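Local coordinates for endonuclease and methylase LlaGI (Lactococcus lactis, PDB 5FFJ), which probably methylates its DNA recognition sequence and, through a helicase-like ATPase coupled to a nuclease, restricts DNA lacking that mark, at residues 858-870 with 1113-1125. Sequence-based numbering, arbitrary orientation.
With nucleotides of chain C.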
loop_
_atom_site.group_PDB
_atom_site.type_symbol
_atom_site.label_atom_id
_atom_site.label_comp_id
_atom_site.label_asym_id
_atom_site.label_seq_id
_atom_site.Cartn_x
_atom_site.Cartn_y
_atom_site.Cartn_z
ATOM N N SER A 858 7.978 4.427 -9.378
ATOM C CA SER A 858 8.642 4.146 -8.108
ATOM C C SER A 858 10.031 4.767 -8.068
ATOM O O SER A 858 10.867 4.491 -8.930
ATOM C CB SER A 858 8.744 2.638 -7.868
ATOM O OG SER A 858 9.424 2.362 -6.652
ATOM N N LYS A 859 10.270 5.599 -7.059
ATOM C CA LYS A 859 11.559 6.258 -6.889
ATOM C C LYS A 859 12.326 5.660 -5.715
ATOM O O LYS A 859 13.527 5.885 -5.571
ATOM C CB LYS A 859 11.373 7.763 -6.677
ATOM C CG LYS A 859 12.579 8.586 -7.097
ATOM C CD LYS A 859 12.509 10.012 -6.576
ATOM C CE LYS A 859 13.056 10.118 -5.159
ATOM N NZ LYS A 859 13.171 11.531 -4.703
ATOM N N GLY A 860 11.628 4.906 -4.871
ATOM C CA GLY A 860 12.246 4.311 -3.698
ATOM C C GLY A 860 11.246 3.827 -2.665
ATOM O O GLY A 860 10.298 3.116 -2.996
ATOM N N GLN A 861 11.454 4.226 -1.411
ATOM C CA GLN A 861 10.658 3.722 -0.297
ATOM C C GLN A 861 10.672 4.656 0.917
ATOM O O GLN A 861 11.038 5.828 0.812
ATOM C CB GLN A 861 11.188 2.340 0.118
ATOM C CG GLN A 861 12.692 2.334 0.448
ATOM C CD GLN A 861 13.162 1.081 1.173
ATOM O OE1 GLN A 861 12.370 0.371 1.793
ATOM N NE2 GLN A 861 14.464 0.807 1.098
ATOM N N SER A 862 10.200 4.135 2.049
ATOM C CA SER A 862 10.678 4.541 3.371
ATOM C C SER A 862 11.457 3.335 3.914
ATOM O O SER A 862 11.090 2.191 3.640
ATOM C CB SER A 862 9.531 4.954 4.292
ATOM O OG SER A 862 8.968 6.185 3.866
ATOM N N ASN A 863 12.510 3.586 4.688
ATOM C CA ASN A 863 13.673 2.689 4.734
ATOM C C ASN A 863 13.432 1.238 5.160
ATOM O O ASN A 863 13.987 0.315 4.558
ATOM C CB ASN A 863 14.741 3.280 5.658
ATOM C CG ASN A 863 16.071 2.570 5.534
ATOM O OD1 ASN A 863 16.492 1.854 6.439
ATOM N ND2 ASN A 863 16.736 2.757 4.398
ATOM N N GLU A 864 12.616 1.029 6.187
ATOM C CA GLU A 864 12.541 -0.282 6.833
ATOM C C GLU A 864 11.591 -1.223 6.109
ATOM O O GLU A 864 11.414 -2.372 6.515
ATOM C CB GLU A 864 12.113 -0.135 8.293
ATOM C CG GLU A 864 12.670 1.118 8.949
ATOM C CD GLU A 864 13.252 0.875 10.329
ATOM O OE1 GLU A 864 14.016 1.743 10.792
ATOM O OE2 GLU A 864 12.963 -0.172 10.951
ATOM N N ASN A 865 10.973 -0.730 5.041
ATOM C CA ASN A 865 10.239 -1.590 4.127
ATOM C C ASN A 865 11.241 -2.240 3.176
ATOM O O ASN A 865 11.115 -2.133 1.956
ATOM C CB ASN A 865 9.182 -0.791 3.360
ATOM C CG ASN A 865 8.358 0.106 4.266
ATOM O OD1 ASN A 865 8.144 -0.203 5.440
ATOM N ND2 ASN A 865 7.888 1.223 3.721
ATOM N N ASP A 866 12.228 -2.921 3.762
ATOM C CA ASP A 866 13.403 -3.419 3.047
ATOM C C ASP A 866 13.000 -4.252 1.833
ATOM O O ASP A 866 13.718 -4.299 0.833
ATOM C CB ASP A 866 14.292 -4.267 3.971
ATOM C CG ASP A 866 14.499 -3.639 5.342
ATOM O OD1 ASP A 866 15.341 -2.725 5.465
ATOM O OD2 ASP A 866 13.831 -4.079 6.302
ATOM N N ASN A 867 11.848 -4.911 1.949
ATOM C CA ASN A 867 11.278 -5.707 0.867
ATOM C C ASN A 867 11.180 -4.871 -0.408
ATOM O O ASN A 867 11.308 -5.393 -1.517
ATOM C CB ASN A 867 9.886 -6.241 1.249
ATOM C CG ASN A 867 9.804 -6.735 2.693
ATOM O OD1 ASN A 867 9.137 -6.124 3.529
ATOM N ND2 ASN A 867 10.454 -7.859 2.981
ATOM N N ASN A 868 10.951 -3.571 -0.229
ATOM C CA ASN A 868 10.880 -2.621 -1.335
ATOM C C ASN A 868 12.180 -1.843 -1.502
ATOM O O ASN A 868 12.654 -1.179 -0.585
ATOM C CB ASN A 868 9.720 -1.646 -1.128
ATOM C CG ASN A 868 8.379 -2.343 -1.089
ATOM O OD1 ASN A 868 7.906 -2.855 -2.104
ATOM N ND2 ASN A 868 7.755 -2.367 0.084
ATOM N N LYS A 869 12.745 -1.951 -2.696
ATOM C CA LYS A 869 13.910 -1.184 -3.114
ATOM C C LYS A 869 14.011 -1.452 -4.604
ATOM O O LYS A 869 13.942 -2.609 -5.025
ATOM C CB LYS A 869 15.182 -1.607 -2.367
ATOM C CG LYS A 869 16.051 -0.454 -1.869
ATOM C CD LYS A 869 16.998 -0.938 -0.774
ATOM C CE LYS A 869 18.186 -0.001 -0.554
ATOM N NZ LYS A 869 17.985 0.942 0.583
ATOM N N ASN A 870 14.128 -0.398 -5.407
ATOM C CA ASN A 870 14.123 -0.559 -6.858
ATOM C C ASN A 870 15.198 -1.541 -7.301
ATOM O O ASN A 870 16.379 -1.370 -6.996
ATOM C CB ASN A 870 14.314 0.788 -7.560
ATOM C CG ASN A 870 13.079 1.665 -7.486
ATOM O OD1 ASN A 870 12.271 1.545 -6.566
ATOM N ND2 ASN A 870 12.923 2.552 -8.465
ATOM N N ASN A 1113 14.359 -4.869 12.369
ATOM C CA ASN A 1113 13.366 -4.278 11.453
ATOM C C ASN A 1113 12.092 -3.752 12.141
ATOM O O ASN A 1113 11.208 -3.213 11.475
ATOM C CB ASN A 1113 13.016 -5.275 10.308
ATOM C CG ASN A 1113 11.948 -6.314 10.673
ATOM O OD1 ASN A 1113 10.842 -5.983 11.096
ATOM N ND2 ASN A 1113 12.278 -7.587 10.451
ATOM N N ASP A 1114 12.021 -3.847 13.468
ATOM C CA ASP A 1114 10.863 -3.343 14.209
ATOM C C ASP A 1114 11.026 -1.850 14.474
ATOM O O ASP A 1114 11.949 -1.431 15.171
ATOM C CB ASP A 1114 10.684 -4.107 15.525
ATOM C CG ASP A 1114 9.508 -3.600 16.342
ATOM O OD1 ASP A 1114 8.547 -3.066 15.747
ATOM O OD2 ASP A 1114 9.542 -3.742 17.583
ATOM N N GLU A 1115 10.123 -1.049 13.917
ATOM C CA GLU A 1115 10.247 0.403 13.994
ATOM C C GLU A 1115 9.885 0.953 15.372
ATOM O O GLU A 1115 10.007 2.154 15.618
ATOM C CB GLU A 1115 9.380 1.063 12.921
ATOM C CG GLU A 1115 10.186 1.586 11.743
ATOM C CD GLU A 1115 9.317 2.086 10.607
ATOM O OE1 GLU A 1115 8.143 1.666 10.521
ATOM O OE2 GLU A 1115 9.809 2.900 9.795
ATOM N N ARG A 1116 9.443 0.077 16.268
ATOM C CA ARG A 1116 9.228 0.460 17.660
ATOM C C ARG A 1116 10.518 0.315 18.463
ATOM O O ARG A 1116 10.563 0.635 19.652
ATOM C CB ARG A 1116 8.121 -0.386 18.289
ATOM C CG ARG A 1116 6.751 -0.160 17.660
ATOM C CD ARG A 1116 5.611 -0.567 18.585
ATOM N NE ARG A 1116 5.619 0.193 19.835
ATOM C CZ ARG A 1116 4.535 0.526 20.532
ATOM N NH1 ARG A 1116 3.322 0.180 20.115
ATOM N NH2 ARG A 1116 4.665 1.218 21.657
ATOM N N LYS A 1117 11.563 -0.167 17.796
ATOM C CA LYS A 1117 12.865 -0.402 18.414
ATOM C C LYS A 1117 13.909 0.562 17.868
ATOM O O LYS A 1117 14.555 1.297 18.616
ATOM C CB LYS A 1117 13.322 -1.836 18.158
ATOM C CG LYS A 1117 12.484 -2.895 18.834
ATOM C CD LYS A 1117 12.962 -3.134 20.251
ATOM C CE LYS A 1117 12.225 -4.291 20.896
ATOM N NZ LYS A 1117 12.844 -4.673 22.194
ATOM N N ILE A 1118 14.053 0.543 16.546
ATOM C CA ILE A 1118 15.061 1.330 15.841
ATOM C C ILE A 1118 14.463 1.959 14.589
ATOM O O ILE A 1118 13.611 1.356 13.933
ATOM C CB ILE A 1118 16.289 0.447 15.446
ATOM C CG1 ILE A 1118 17.207 0.228 16.650
ATOM C CG2 ILE A 1118 17.108 1.070 14.304
ATOM C CD1 ILE A 1118 17.899 -1.118 16.644
ATOM N N SER A 1119 14.895 3.180 14.281
ATOM C CA SER A 1119 14.611 3.784 12.986
ATOM C C SER A 1119 15.881 3.714 12.139
ATOM O O SER A 1119 16.712 4.622 12.163
ATOM C CB SER A 1119 14.116 5.230 13.130
ATOM O OG SER A 1119 13.534 5.681 11.914
ATOM N N TRP A 1120 16.031 2.608 11.413
ATOM C CA TRP A 1120 17.163 2.403 10.511
ATOM C C TRP A 1120 17.269 3.481 9.443
ATOM O O TRP A 1120 16.270 4.027 8.977
ATOM C CB TRP A 1120 17.068 1.032 9.826
ATOM C CG TRP A 1120 17.197 -0.128 10.769
ATOM C CD1 TRP A 1120 16.229 -1.033 11.095
ATOM C CD2 TRP A 1120 18.362 -0.499 11.515
ATOM N NE1 TRP A 1120 16.722 -1.949 11.995
ATOM C CE2 TRP A 1120 18.029 -1.641 12.269
ATOM C CE3 TRP A 1120 19.654 0.022 11.616
ATOM C CZ2 TRP A 1120 18.942 -2.270 13.113
ATOM C CZ3 TRP A 1120 20.558 -0.604 12.456
ATOM C CH2 TRP A 1120 20.197 -1.736 13.194
ATOM N N SER A 1121 18.509 3.783 9.079
ATOM C CA SER A 1121 18.815 4.601 7.918
ATOM C C SER A 1121 20.052 4.001 7.269
ATOM O O SER A 1121 20.724 3.172 7.881
ATOM C CB SER A 1121 19.054 6.055 8.313
ATOM O OG SER A 1121 20.234 6.175 9.088
ATOM N N ARG A 1122 20.349 4.413 6.041
ATOM C CA ARG A 1122 21.488 3.865 5.311
ATOM C C ARG A 1122 22.755 3.885 6.156
ATOM O O ARG A 1122 23.372 2.845 6.385
ATOM C CB ARG A 1122 21.724 4.642 4.014
ATOM C CG ARG A 1122 22.962 4.184 3.255
ATOM C CD ARG A 1122 23.013 4.756 1.847
ATOM N NE ARG A 1122 23.090 6.212 1.847
ATOM C CZ ARG A 1122 23.305 6.951 0.764
ATOM N NH1 ARG A 1122 23.471 6.372 -0.419
ATOM N NH2 ARG A 1122 23.359 8.272 0.864
ATOM N N SER A 1123 23.125 5.070 6.630
ATOM C CA SER A 1123 24.338 5.235 7.420
ATOM C C SER A 1123 24.339 4.353 8.665
ATOM O O SER A 1123 25.359 3.758 9.003
ATOM C CB SER A 1123 24.514 6.700 7.822
ATOM O OG SER A 1123 25.390 6.827 8.927
ATOM N N LEU A 1124 23.201 4.262 9.347
ATOM C CA LEU A 1124 23.136 3.488 10.582
ATOM C C LEU A 1124 23.337 2.004 10.294
ATOM O O LEU A 1124 23.913 1.281 11.108
ATOM C CB LEU A 1124 21.803 3.709 11.300
ATOM C CG LEU A 1124 21.760 3.188 12.741
ATOM C CD1 LEU A 1124 22.645 4.029 13.643
ATOM C CD2 LEU A 1124 20.341 3.164 13.273
ATOM N N LYS A 1125 22.863 1.555 9.136
ATOM C CA LYS A 1125 23.080 0.176 8.711
ATOM C C LYS A 1125 24.560 -0.068 8.447
ATOM O O LYS A 1125 25.093 -1.123 8.787
ATOM C CB LYS A 1125 22.269 -0.151 7.455
ATOM C CG LYS A 1125 20.765 -0.177 7.653
ATOM C CD LYS A 1125 20.063 -0.671 6.397
ATOM C CE LYS A 1125 18.580 -0.368 6.435
ATOM N NZ LYS A 1125 17.761 -1.466 5.858
ATOM P P DT C 18 15.871 3.974 -0.902
ATOM O OP1 DT C 18 14.975 3.459 -1.962
ATOM O OP2 DT C 18 16.367 3.043 0.136
ATOM O "O5'" DT C 18 17.118 4.699 -1.600
ATOM C "C5'" DT C 18 16.882 5.657 -2.629
ATOM C "C4'" DT C 18 18.133 6.450 -2.951
ATOM O "O4'" DT C 18 18.303 7.531 -1.988
ATOM C "C3'" DT C 18 19.449 5.651 -2.913
ATOM O "O3'" DT C 18 20.179 5.854 -4.118
ATOM C "C2'" DT C 18 20.174 6.234 -1.699
ATOM C "C1'" DT C 18 19.681 7.663 -1.748
ATOM N N1 DT C 18 19.912 8.481 -0.511
ATOM C C2 DT C 18 20.207 9.819 -0.648
ATOM O O2 DT C 18 20.282 10.375 -1.727
ATOM N N3 DT C 18 20.404 10.489 0.528
ATOM C C4 DT C 18 20.344 9.969 1.804
ATOM O O4 DT C 18 20.539 10.657 2.802
ATOM C C5 DT C 18 20.036 8.557 1.882
ATOM C C7 DT C 18 19.942 7.872 3.215
ATOM C C6 DT C 18 19.839 7.888 0.732
ATOM P P DA C 17 14.904 6.967 5.439
ATOM O OP1 DA C 17 13.868 6.274 6.239
ATOM O OP2 DA C 17 16.241 7.212 6.025
ATOM O "O5'" DA C 17 15.104 6.192 4.051
ATOM C "C5'" DA C 17 13.967 5.924 3.232
ATOM C "C4'" DA C 17 14.217 6.283 1.776
ATOM O "O4'" DA C 17 14.444 7.709 1.659
ATOM C "C3'" DA C 17 15.424 5.607 1.126
ATOM O "O3'" DA C 17 15.084 5.181 -0.195
ATOM C "C2'" DA C 17 16.488 6.698 1.132
ATOM C "C1'" DA C 17 15.649 7.949 0.962
ATOM N N9 DA C 17 16.248 9.148 1.512
ATOM C C8 DA C 17 16.797 9.300 2.752
ATOM N N7 DA C 17 17.242 10.506 2.986
ATOM C C5 DA C 17 16.953 11.195 1.822
ATOM C C6 DA C 17 17.173 12.521 1.439
ATOM N N6 DA C 17 17.761 13.415 2.232
ATOM N N1 DA C 17 16.765 12.894 0.208
ATOM C C2 DA C 17 16.177 11.984 -0.578
ATOM N N3 DA C 17 15.914 10.705 -0.324
ATOM C C4 DA C 17 16.334 10.373 0.906
ATOM P P DG C 19 20.808 4.622 -4.932
ATOM O OP1 DG C 19 19.705 3.760 -5.398
ATOM O OP2 DG C 19 21.895 4.041 -4.111
ATOM O "O5'" DG C 19 21.450 5.332 -6.210
ATOM C "C5'" DG C 19 20.615 6.071 -7.100
ATOM C "C4'" DG C 19 21.387 7.192 -7.776
ATOM O "O4'" DG C 19 21.597 8.271 -6.829
ATOM C "C3'" DG C 19 22.772 6.812 -8.280
ATOM O "O3'" DG C 19 23.093 7.537 -9.478
ATOM C "C2'" DG C 19 23.672 7.180 -7.104
ATOM C "C1'" DG C 19 22.972 8.405 -6.519
ATOM N N9 DG C 19 23.098 8.557 -5.065
ATOM C C8 DG C 19 22.945 7.582 -4.104
ATOM N N7 DG C 19 23.093 8.028 -2.884
ATOM C C5 DG C 19 23.350 9.384 -3.044
ATOM C C6 DG C 19 23.593 10.389 -2.074
ATOM O O6 DG C 19 23.633 10.274 -0.839
ATOM N N1 DG C 19 23.807 11.634 -2.665
ATOM C C2 DG C 19 23.784 11.875 -4.018
ATOM N N2 DG C 19 24.010 13.141 -4.401
ATOM N N3 DG C 19 23.556 10.944 -4.935
ATOM C C4 DG C 19 23.348 9.726 -4.378
#
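Asn1113 and Glu1115 lie beside the Glu864 carboxylate: the backbone O of Asn1113 is 3.5 Å from Glu864 OE2, and Glu1115 CG meets the carboxylate as the two glutamate side chains cross. Ile1118 CG2 lies over the centre of one indole face of Trp1120. The Glu864 carboxylate sits at the edge of that ring, OE2 nearest CD1, although its exact position is doubtful because OE1 is modelled too near Trp1120 N. Ser1121 occupies the N-cap position of helix 1122-1129, its hydroxyl bonded to Glu1162 and Arg1065. Arg1122, CG anti to the backbone N (chi1 176°), reaches away from the loop to bond DG19 of chain C, consistent with sequence recognition: NH1 donates to N7 (3.0 Å) and NH2 to O6 (2.6 Å), with one guanidinium face against the DT18 base. A leucine here would probably leave N7 and O6 of that guanine without their donors and weaken base recognition. One helical turn on, Lys1125 NZ forms a salt bridge with Asp866 OD1 (2.8 Å), and Lys869 NZ bonds the DT18 phosphate at OP2 (2.7 Å). Thus the 858-870 loop, between strand 850-853 and helix 874-885 of the methylase, meets the start of specificity-domain helix 1122-1129 beside the DNA, while Ile1118, Trp1120 and Leu1124 pack on helix 1074-1096.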